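Local coordinates for protein laccase (Uncultured bacterium, PDB 4F7K) that probably oxidises phenolic and related substrates with copper ions while reducing molecular oxygen to water, as a laccase of the multicopper oxidase family, at residues 234-239 against 276-281. Numbering follows the deposited sequence.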
ATOM      1  N   ASP A 234      -3.151  -9.122  -3.463  1.00 37.52           N
ATOM      2  CA  ASP A 234      -3.030  -9.642  -4.832  1.00 39.17           C
ATOM      3  C   ASP A 234      -4.146 -10.660  -5.123  1.00 40.19           C
ATOM      4  O   ASP A 234      -4.409 -11.546  -4.336  1.00 42.05           O
ATOM      5  CB  ASP A 234      -1.657 -10.320  -5.055  1.00 40.21           C
ATOM      6  CG  ASP A 234      -0.580  -9.353  -5.535  1.00 41.32           C
ATOM      7  OD1 ASP A 234      -0.721  -8.111  -5.360  1.00 42.31           O
ATOM      8  OD2 ASP A 234       0.422  -9.830  -6.116  1.00 42.53           O
ATOM      9  N   ILE A 235      -4.781 -10.537  -6.275  1.00 40.06           N
ATOM     10  CA  ILE A 235      -5.830 -11.446  -6.673  1.00 41.32           C
ATOM     11  C   ILE A 235      -5.501 -12.046  -8.035  1.00 42.89           C
ATOM     12  O   ILE A 235      -5.162 -11.338  -8.983  1.00 40.51           O
ATOM     13  CB  ILE A 235      -7.204 -10.757  -6.690  1.00 41.20           C
ATOM     14  CG1 ILE A 235      -7.723 -10.636  -5.247  1.00 41.27           C
ATOM     15  CG2 ILE A 235      -8.209 -11.518  -7.564  1.00 42.70           C
ATOM     16  CD1 ILE A 235      -8.593  -9.495  -4.988  1.00 41.63           C
ATOM     17  N   ILE A 236      -5.570 -13.377  -8.125  1.00 45.14           N
ATOM     18  CA  ILE A 236      -5.551 -13.951  -9.437  1.00 47.03           C
ATOM     19  C   ILE A 236      -6.931 -14.527  -9.688  1.00 48.79           C
ATOM     20  O   ILE A 236      -7.488 -15.224  -8.847  1.00 50.62           O
ATOM     21  CB  ILE A 236      -4.413 -14.976  -9.593  1.00 49.44           C
ATOM     22  CG1 ILE A 236      -3.069 -14.226  -9.573  1.00 48.20           C
ATOM     23  CG2 ILE A 236      -4.595 -15.775 -10.869  1.00 49.60           C
ATOM     24  CD1 ILE A 236      -1.862 -15.145  -9.236  1.00 51.49           C
ATOM     25  N   ALA A 237      -7.481 -14.222 -10.852  1.00 48.59           N
ATOM     26  CA  ALA A 237      -8.814 -14.644 -11.176  1.00 49.89           C
ATOM     27  C   ALA A 237      -8.973 -14.733 -12.680  1.00 51.33           C
ATOM     28  O   ALA A 237      -8.173 -14.172 -13.440  1.00 49.81           O
ATOM     29  CB  ALA A 237      -9.840 -13.680 -10.572  1.00 48.09           C
ATOM     30  N   ASP A 238      -9.998 -15.476 -13.095  1.00 54.06           N
ATOM     31  CA  ASP A 238     -10.340 -15.635 -14.493  1.00 55.76           C
ATOM     32  C   ASP A 238     -11.518 -14.729 -14.792  1.00 54.93           C
ATOM     33  O   ASP A 238     -12.434 -14.586 -13.961  1.00 54.18           O
ATOM     34  CB  ASP A 238     -10.728 -17.091 -14.778  1.00 59.56           C
ATOM     35  CG  ASP A 238      -9.566 -18.072 -14.571  1.00 62.24           C
ATOM     36  OD1 ASP A 238      -8.463 -17.841 -15.115  1.00 60.56           O
ATOM     37  OD2 ASP A 238      -9.768 -19.088 -13.865  1.00 65.68           O
ATOM     38  N   VAL A 239     -11.500 -14.122 -15.973  1.00 54.74           N
ATOM     39  CA  VAL A 239     -12.597 -13.266 -16.401  1.00 55.23           C
ATOM     40  C   VAL A 239     -13.756 -14.147 -16.852  1.00 59.34           C
ATOM     41  O   VAL A 239     -13.663 -14.829 -17.892  1.00 61.46           O
ATOM     42  CB  VAL A 239     -12.171 -12.339 -17.537  1.00 54.24           C
ATOM     43  CG1 VAL A 239     -13.327 -11.438 -17.941  1.00 53.29           C
ATOM     44  CG2 VAL A 239     -10.937 -11.524 -17.123  1.00 51.76           C
ATOM     45  N   PRO A 276      -3.024 -20.903  -9.136  1.00 72.05           N
ATOM     46  CA  PRO A 276      -1.849 -21.385  -8.408  1.00 73.27           C
ATOM     47  C   PRO A 276      -1.565 -20.484  -7.199  1.00 70.05           C
ATOM     48  O   PRO A 276      -2.071 -19.358  -7.130  1.00 66.87           O
ATOM     49  CB  PRO A 276      -0.739 -21.242  -9.443  1.00 73.42           C
ATOM     50  CG  PRO A 276      -1.138 -19.975 -10.187  1.00 70.80           C
ATOM     51  CD  PRO A 276      -2.646 -20.040 -10.276  1.00 70.22           C
ATOM     52  N   ALA A 277      -0.779 -20.982  -6.250  1.00 71.03           N
ATOM     53  CA  ALA A 277      -0.293 -20.146  -5.161  1.00 68.31           C
ATOM     54  C   ALA A 277       1.009 -19.462  -5.591  1.00 66.76           C
ATOM     55  O   ALA A 277       1.756 -19.989  -6.424  1.00 68.54           O
ATOM     56  CB  ALA A 277      -0.077 -20.983  -3.911  1.00 70.19           C
ATOM     57  N   LEU A 278       1.281 -18.294  -5.019  1.00 63.15           N
ATOM     58  CA  LEU A 278       2.557 -17.608  -5.262  1.00 62.21           C
ATOM     59  C   LEU A 278       3.714 -18.284  -4.499  1.00 64.26           C
ATOM     60  O   LEU A 278       3.515 -18.779  -3.385  1.00 65.24           O
ATOM     61  CB  LEU A 278       2.460 -16.110  -4.908  1.00 57.72           C
ATOM     62  CG  LEU A 278       1.521 -15.264  -5.779  1.00 56.10           C
ATOM     63  CD1 LEU A 278       1.404 -13.857  -5.238  1.00 52.94           C
ATOM     64  CD2 LEU A 278       1.972 -15.222  -7.240  1.00 55.53           C
ATOM     65  N   PRO A 279       4.922 -18.301  -5.097  1.00 65.51           N
ATOM     66  CA  PRO A 279       6.100 -18.822  -4.382  1.00 67.91           C
ATOM     67  C   PRO A 279       6.383 -17.980  -3.132  1.00 66.41           C
ATOM     68  O   PRO A 279       6.216 -16.745  -3.167  1.00 63.24           O
ATOM     69  CB  PRO A 279       7.238 -18.692  -5.405  1.00 68.54           C
ATOM     70  CG  PRO A 279       6.735 -17.776  -6.469  1.00 66.52           C
ATOM     71  CD  PRO A 279       5.238 -17.893  -6.481  1.00 64.91           C
ATOM     72  N   PRO A 280       6.768 -18.632  -2.023  1.00 68.65           N
ATOM     73  CA  PRO A 280       6.848 -17.895  -0.760  1.00 67.34           C
ATOM     74  C   PRO A 280       8.055 -16.971  -0.711  1.00 66.69           C
ATOM     75  O   PRO A 280       9.021 -17.179  -1.429  1.00 68.51           O
ATOM     76  CB  PRO A 280       6.985 -19.013   0.306  1.00 70.64           C
ATOM     77  CG  PRO A 280       6.716 -20.315  -0.426  1.00 73.42           C
ATOM     78  CD  PRO A 280       7.114 -20.062  -1.844  1.00 73.35           C
ATOM     79  N   ASN A 281       7.964 -15.939   0.113  1.00 65.09           N
ATOM     80  CA  ASN A 281       9.096 -15.070   0.448  1.00 65.32           C
ATOM     81  C   ASN A 281       9.719 -15.612   1.719  1.00 68.25           C
ATOM     82  O   ASN A 281       9.045 -16.330   2.439  1.00 69.74           O
ATOM     83  CB  ASN A 281       8.596 -13.627   0.668  1.00 60.50           C
ATOM     84  CG  ASN A 281       8.252 -12.932  -0.626  1.00 58.11           C
ATOM     85  OD1 ASN A 281       7.357 -12.056  -0.676  1.00 55.78           O
ATOM     86  ND2 ASN A 281       8.971 -13.290  -1.689  1.00 55.79           N
TER
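In the second cupredoxin-like domain of this multicopper oxidase, the irregular segment 276-281, part of the connection leading toward the third domain, passes over part of the sheet containing strand 232-239, and Leu278 reaches down to Ile236 and Asp234. The closest apolar approach is 4.3 Å, from CD1 of Ile236 to CD2 of Leu278. Both residues send their side chains toward the opposing segment, and a chi2 of 160° extends CD1 of Ile236 toward the leucine. In Leu278 a chi2 of 174° sets the other methyl, CD1, anti to CA and aims it at Asp234, where it lies 4.2 Å from OD2, so the two branches serve different neighbours, one apolar and one a carboxylate oxygen. Alternation along the strand explains the pairing: Asp234 and Ile236 share this face, whereas Ile235 between them turns to the other and packs on Leu188. The carboxylate has firmer partners than the leucine, for OD1 is hydrogen-bonded to Thr98 and OD2 pairs with the guanidinium of Arg185, a residue whose side chain also touches Ile236 and Leu278. Val209 and Pro127 add further apolar surface around Leu278. Backbone spacing is wide, with the CA atoms of Ile236 and Pro276 8.4 Å apart, and no hydrogen bond joins the segments; the proline-rich chain lies over the sheet without extending it. Proline suits such a course, having no backbone N-H to offer and a restricted phi, while branched aliphatic side chains can bridge the distance. The result is a small, loose apolar contact with modest burial, in which Thr98 and Arg185 together probably offset the cost of keeping a buried carboxylate beside a leucine methyl.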